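Side-chain contacts in 16S rRNA (guanine(1405)-N(7))-methyltransferase (Klebsiella pneumoniae, PDB 6PI9), which probably transfers a methyl group from S-adenosyl-L-methionine to N7 of guanine 1405 in 16S rRNA and thereby confers aminoglycoside resistance: residues T50-H53 / Q54-G57; M183-L186 / P187-A191. All coordinates share one frame; numbering follows the deposited sequence.

Interaction 1. Residues T50-H53 / Q54-G57. With SAH (S-adenosyl-L-homocysteine), chain B.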
loop_
_atom_site.group_PDB
_atom_site.type_symbol
_atom_site.label_atom_id
_atom_site.label_comp_id
_atom_site.label_asym_id
_atom_site.label_seq_id
_atom_site.Cartn_x
_atom_site.Cartn_y
_atom_site.Cartn_z
ATOM N N THR A 50 8.786 -3.667 -7.954
ATOM C CA THR A 50 7.805 -2.679 -7.483
ATOM C C THR A 50 6.375 -3.095 -7.820
ATOM O O THR A 50 5.489 -3.054 -6.959
ATOM C CB THR A 50 8.119 -1.315 -8.083
ATOM O OG1 THR A 50 9.379 -0.901 -7.561
ATOM C CG2 THR A 50 7.078 -0.318 -7.598
ATOM N N HIS A 51 6.132 -3.482 -9.076
ATOM C CA HIS A 51 4.816 -3.972 -9.531
ATOM C C HIS A 51 4.317 -5.110 -8.646
ATOM O O HIS A 51 3.183 -5.090 -8.135
ATOM C CB HIS A 51 4.939 -4.435 -11.003
ATOM C CG HIS A 51 3.668 -4.929 -11.654
ATOM N ND1 HIS A 51 2.885 -5.933 -11.122
ATOM C CD2 HIS A 51 3.119 -4.637 -12.867
ATOM C CE1 HIS A 51 1.878 -6.195 -11.937
ATOM N NE2 HIS A 51 2.001 -5.435 -13.012
ATOM N N LEU A 52 5.168 -6.116 -8.441
ATOM C CA LEU A 52 4.776 -7.292 -7.670
ATOM C C LEU A 52 4.488 -6.926 -6.220
ATOM O O LEU A 52 3.538 -7.455 -5.617
ATOM C CB LEU A 52 5.844 -8.391 -7.786
ATOM C CG LEU A 52 5.818 -8.986 -9.195
ATOM C CD1 LEU A 52 7.144 -9.700 -9.572
ATOM C CD2 LEU A 52 4.630 -9.994 -9.237
ATOM N N HIS A 53 5.279 -5.997 -5.638
ATOM C CA HIS A 53 4.979 -5.538 -4.281
ATOM C C HIS A 53 3.620 -4.837 -4.245
ATOM O O HIS A 53 2.842 -5.045 -3.311
ATOM C CB HIS A 53 6.083 -4.606 -3.758
ATOM C CG HIS A 53 5.774 -3.939 -2.439
ATOM N ND1 HIS A 53 5.339 -2.628 -2.342
ATOM C CD2 HIS A 53 5.904 -4.381 -1.160
ATOM C CE1 HIS A 53 5.184 -2.306 -1.067
ATOM N NE2 HIS A 53 5.514 -3.353 -0.328
ATOM N N GLN A 54 3.318 -4.019 -5.267
ATOM C CA GLN A 54 2.049 -3.292 -5.285
ATOM C C GLN A 54 0.863 -4.240 -5.411
ATOM O O GLN A 54 -0.171 -4.032 -4.765
ATOM C CB GLN A 54 2.024 -2.278 -6.417
ATOM C CG GLN A 54 3.079 -1.228 -6.272
ATOM C CD GLN A 54 3.102 -0.312 -7.466
ATOM O OE1 GLN A 54 4.159 0.211 -7.848
ATOM N NE2 GLN A 54 1.922 -0.102 -8.075
ATOM N N ILE A 55 0.993 -5.308 -6.206
ATOM C CA ILE A 55 -0.187 -6.143 -6.405
ATOM C C ILE A 55 -0.332 -7.254 -5.366
ATOM O O ILE A 55 -1.462 -7.715 -5.115
ATOM C CB ILE A 55 -0.220 -6.736 -7.827
ATOM C CG1 ILE A 55 0.758 -7.873 -8.016
ATOM C CG2 ILE A 55 -0.039 -5.639 -8.882
ATOM C CD1 ILE A 55 0.553 -8.616 -9.324
ATOM N N THR A 56 0.759 -7.698 -4.732
ATOM C CA THR A 56 0.575 -8.734 -3.723
ATOM C C THR A 56 1.466 -8.620 -2.466
ATOM O O THR A 56 0.993 -8.898 -1.355
ATOM C CB THR A 56 0.773 -10.107 -4.388
ATOM O OG1 THR A 56 0.573 -11.145 -3.424
ATOM C CG2 THR A 56 2.164 -10.232 -4.998
ATOM N N GLY A 57 2.742 -8.221 -2.605
ATOM C CA GLY A 57 3.659 -8.266 -1.463
ATOM C C GLY A 57 3.305 -7.341 -0.302
ATOM O O GLY A 57 3.615 -7.643 0.856
HETATM N N SAH B . -9.894 -10.139 -1.117
HETATM C CA SAH B . -8.975 -10.186 0.042
HETATM C CB SAH B . -7.598 -9.674 -0.343
HETATM C CG SAH B . -7.521 -8.272 -1.015
HETATM S SD SAH B . -5.764 -7.697 -1.143
HETATM C C SAH B . -9.528 -9.352 1.214
HETATM O O SAH B . -10.319 -8.430 0.928
HETATM O OXT SAH B . -9.170 -9.550 2.392
HETATM C "C5'" SAH B . -5.512 -8.014 -2.942
HETATM C "C4'" SAH B . -5.184 -9.501 -3.270
HETATM O "O4'" SAH B . -5.213 -9.699 -4.700
HETATM C "C3'" SAH B . -3.830 -10.077 -2.762
HETATM O "O3'" SAH B . -4.053 -11.250 -1.952
HETATM C "C2'" SAH B . -3.063 -10.463 -4.025
HETATM O "O2'" SAH B . -2.336 -11.672 -3.796
HETATM C "C1'" SAH B . -4.230 -10.709 -4.992
HETATM N N9 SAH B . -3.907 -10.493 -6.389
HETATM C C8 SAH B . -3.344 -9.373 -6.946
HETATM N N7 SAH B . -3.333 -9.543 -8.303
HETATM C C5 SAH B . -3.831 -10.791 -8.576
HETATM C C6 SAH B . -4.007 -11.516 -9.732
HETATM N N6 SAH B . -3.615 -11.079 -10.911
HETATM N N1 SAH B . -4.636 -12.746 -9.643
HETATM C C2 SAH B . -4.983 -13.278 -8.447
HETATM N N3 SAH B . -4.804 -12.586 -7.279
HETATM C C4 SAH B . -4.229 -11.355 -7.388
#
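L52 and the pair T56–G57 meet at the C-terminal end of helix 41-57, where one carbonyl oxygen serves two donors. L52 O accepts from T56 N at 2.9 Å, the usual i+4 bond, and from G57 N at 3.2 Å, an i+5 bond that defines a pi-type turn. The two amides reach L52 O from opposite faces of its carbonyl plane; the G57 bond is the straighter, with an N-H...O angle of 169°. One turn earlier the helix is regular: Q54 N bonds to T50 O at 2.9 Å.

The tightly packed side carries the buried L52 and I55. CG2 of I55 presses to 3.4 Å from H51 O, whereas L52 CD2 and I55 CD1 make a plain apolar contact at 4.3 Å; V27 and V30 of helix 24-34 pack on L52. H51 has a second deposited conformer, so its ring's contact with I55 is provisional. H53, Q54 and G57 form the more exposed side. Even there Q54 OE1 comes within 3.0 Å of T50 CG2, and R94 and L218 of the second subunit pack on H53 and Q54 respectively. The H53 imidazole lies beside the last turn, its CD2 4.0 Å from C of G57.

T56 turns its hydroxyl out to the ligand: OG1 stands anti to the backbone N (chi1 -179°) and donates to O2' of S-adenosyl-L-homocysteine at 3.0 Å, consistent with this widened helix end helping to place the ribose.

Interaction 2. Residues M183-L186 / P187-A191. With SAH (S-adenosyl-L-homocysteine), chain B.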
loop_
_atom_site.group_PDB
_atom_site.type_symbol
_atom_site.label_atom_id
_atom_site.label_comp_id
_atom_site.label_asym_id
_atom_site.label_seq_id
_atom_site.Cartn_x
_atom_site.Cartn_y
_atom_site.Cartn_z
ATOM N N MET A 183 -13.249 -8.770 -3.402
ATOM C CA MET A 183 -13.120 -7.785 -2.334
ATOM C C MET A 183 -11.758 -7.097 -2.466
ATOM O O MET A 183 -10.716 -7.781 -2.493
ATOM C CB MET A 183 -13.308 -8.494 -0.987
ATOM C CG MET A 183 -14.753 -9.004 -0.822
ATOM S SD MET A 183 -14.863 -10.247 0.520
ATOM C CE MET A 183 -14.212 -9.316 1.912
ATOM N N LYS A 184 -11.775 -5.753 -2.557
ATOM C CA LYS A 184 -10.562 -4.935 -2.675
ATOM C C LYS A 184 -9.679 -5.434 -3.800
ATOM O O LYS A 184 -8.437 -5.526 -3.684
ATOM C CB LYS A 184 -9.814 -4.938 -1.342
ATOM C CG LYS A 184 -10.660 -4.220 -0.271
ATOM C CD LYS A 184 -9.957 -4.423 1.140
ATOM C CE LYS A 184 -10.750 -3.686 2.266
ATOM N NZ LYS A 184 -10.153 -4.125 3.611
ATOM N N LEU A 185 -10.319 -5.789 -4.879
ATOM C CA LEU A 185 -9.655 -6.471 -5.981
ATOM C C LEU A 185 -9.726 -5.710 -7.293
ATOM O O LEU A 185 -8.737 -5.639 -8.009
ATOM C CB LEU A 185 -10.317 -7.850 -6.178
ATOM C CG LEU A 185 -9.961 -8.516 -7.516
ATOM C CD1 LEU A 185 -8.460 -8.821 -7.570
ATOM C CD2 LEU A 185 -10.753 -9.823 -7.616
ATOM N N LEU A 186 -10.885 -5.149 -7.654
ATOM C CA LEU A 186 -10.998 -4.634 -9.020
ATOM C C LEU A 186 -10.001 -3.511 -9.322
ATOM O O LEU A 186 -9.506 -3.475 -10.465
ATOM C CB LEU A 186 -12.448 -4.165 -9.292
ATOM C CG LEU A 186 -13.478 -5.312 -9.338
ATOM C CD1 LEU A 186 -14.863 -4.803 -9.878
ATOM C CD2 LEU A 186 -12.986 -6.506 -10.169
ATOM N N PRO A 187 -9.676 -2.573 -8.410
ATOM C CA PRO A 187 -8.686 -1.549 -8.810
ATOM C C PRO A 187 -7.344 -2.121 -9.133
ATOM O O PRO A 187 -6.719 -1.661 -10.091
ATOM C CB PRO A 187 -8.589 -0.592 -7.598
ATOM C CG PRO A 187 -9.959 -0.724 -6.938
ATOM C CD PRO A 187 -10.356 -2.187 -7.154
ATOM N N VAL A 188 -6.882 -3.125 -8.388
ATOM C CA VAL A 188 -5.537 -3.599 -8.682
ATOM C C VAL A 188 -5.566 -4.479 -9.911
ATOM O O VAL A 188 -4.592 -4.549 -10.650
ATOM C CB VAL A 188 -4.928 -4.327 -7.475
ATOM C CG1 VAL A 188 -5.553 -5.670 -7.309
ATOM C CG2 VAL A 188 -3.385 -4.519 -7.666
ATOM N N LEU A 189 -6.687 -5.160 -10.172
ATOM C CA LEU A 189 -6.759 -5.925 -11.411
ATOM C C LEU A 189 -6.769 -4.997 -12.625
ATOM O O LEU A 189 -6.086 -5.253 -13.615
ATOM C CB LEU A 189 -8.024 -6.792 -11.330
ATOM C CG LEU A 189 -8.279 -7.913 -12.293
ATOM C CD1 LEU A 189 -7.319 -9.056 -11.911
ATOM C CD2 LEU A 189 -9.739 -8.323 -12.058
ATOM N N GLU A 190 -7.528 -3.908 -12.556
ATOM C CA GLU A 190 -7.634 -2.975 -13.679
ATOM C C GLU A 190 -6.328 -2.222 -13.885
ATOM O O GLU A 190 -6.004 -1.822 -15.025
ATOM C CB GLU A 190 -8.824 -1.997 -13.424
ATOM C CG GLU A 190 -9.201 -1.108 -14.662
ATOM C CD GLU A 190 -10.018 -1.847 -15.746
ATOM O OE1 GLU A 190 -10.245 -1.258 -16.875
ATOM O OE2 GLU A 190 -10.414 -3.012 -15.487
ATOM N N ALA A 191 -5.542 -2.056 -12.811
ATOM C CA ALA A 191 -4.204 -1.483 -12.931
ATOM C C ALA A 191 -3.279 -2.391 -13.705
ATOM O O ALA A 191 -2.277 -1.923 -14.287
ATOM C CB ALA A 191 -3.634 -1.205 -11.540
HETATM N N SAH B . -9.894 -10.139 -1.117
HETATM C CA SAH B . -8.975 -10.186 0.042
HETATM C CB SAH B . -7.598 -9.674 -0.343
HETATM C CG SAH B . -7.521 -8.272 -1.015
HETATM S SD SAH B . -5.764 -7.697 -1.143
HETATM C C SAH B . -9.528 -9.352 1.214
HETATM O O SAH B . -10.319 -8.430 0.928
HETATM O OXT SAH B . -9.170 -9.550 2.392
HETATM C "C5'" SAH B . -5.512 -8.014 -2.942
HETATM C "C4'" SAH B . -5.184 -9.501 -3.270
HETATM O "O4'" SAH B . -5.213 -9.699 -4.700
HETATM C "C3'" SAH B . -3.830 -10.077 -2.762
HETATM O "O3'" SAH B . -4.053 -11.250 -1.952
HETATM C "C2'" SAH B . -3.063 -10.463 -4.025
HETATM O "O2'" SAH B . -2.336 -11.672 -3.796
HETATM C "C1'" SAH B . -4.230 -10.709 -4.992
HETATM N N9 SAH B . -3.907 -10.493 -6.389
HETATM C C8 SAH B . -3.344 -9.373 -6.946
HETATM N N7 SAH B . -3.333 -9.543 -8.303
HETATM C C5 SAH B . -3.831 -10.791 -8.576
HETATM C C6 SAH B . -4.007 -11.516 -9.732
HETATM N N6 SAH B . -3.615 -11.079 -10.911
HETATM N N1 SAH B . -4.636 -12.746 -9.643
HETATM C C2 SAH B . -4.983 -13.278 -8.447
HETATM N N3 SAH B . -4.804 -12.586 -7.279
HETATM C C4 SAH B . -4.229 -11.355 -7.388
HETATM O O HOH W 1 -7.575 -3.450 -5.399
#
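L185 O is gripped by two amides of the first turn of helix 186-192: L189 N at 3.0 Å, nearly straight at 162°, and V188 N at 3.1 Å, a weak bond bent to 122°. The site is the strand-to-helix connection after strand 179-183 in the Rossmann-like methyltransferase fold. E190 N continues the pattern, bonding to L186 O at 2.9 Å.

V188 N has a further partner, a water that accepts from it and donates a weak bond to K184 O, bridging loop and helix. K184 itself adopts a left-handed backbone conformation that turns the chain out of the strand, and its NZ forms a salt bridge with E95. Just before it, M183 O accepts a 2.9 Å bond from the amino N of S-adenosyl-L-homocysteine, so M183, at the strand-to-loop passage, holds the ligand's amino group.

Apolar packing closes the turn. L185 CD1 lies 4.3 Å from both V188 CG1 and L189 CB, while A121 and L168 of the ligand-binding loops border its side chain. L186 turns instead to strand 208-214 and helix 225-236, and its CD2 touches L189 CD2 at 4.2 Å. V188 CG1 sits between its own backbone N and carbonyl carbon (chi1 74°), which brings it to 3.3 Å from L185 O.

In the fold
Interaction 1 comes first along the chain, at the end of helix 41-57; interaction 2 follows much later, where central-sheet strand 179-183 passes into helix 186-192. Despite this separation their centres lie 12 Å apart, and they meet directly, CG2 of I55 packing on CG2 of V188 at 3.7 Å. Both touch one S-adenosyl-L-homocysteine: T56 bonds a ribose hydroxyl and M183 O the amino group. A helix preceding the sheet is thus brought to the pocket beside the sheet's own strand-to-helix connection. Both also reach the second subunit; I55, which lines the pocket, packs on its L218, so the S-adenosyl-L-homocysteine site adjoins the dimer interface.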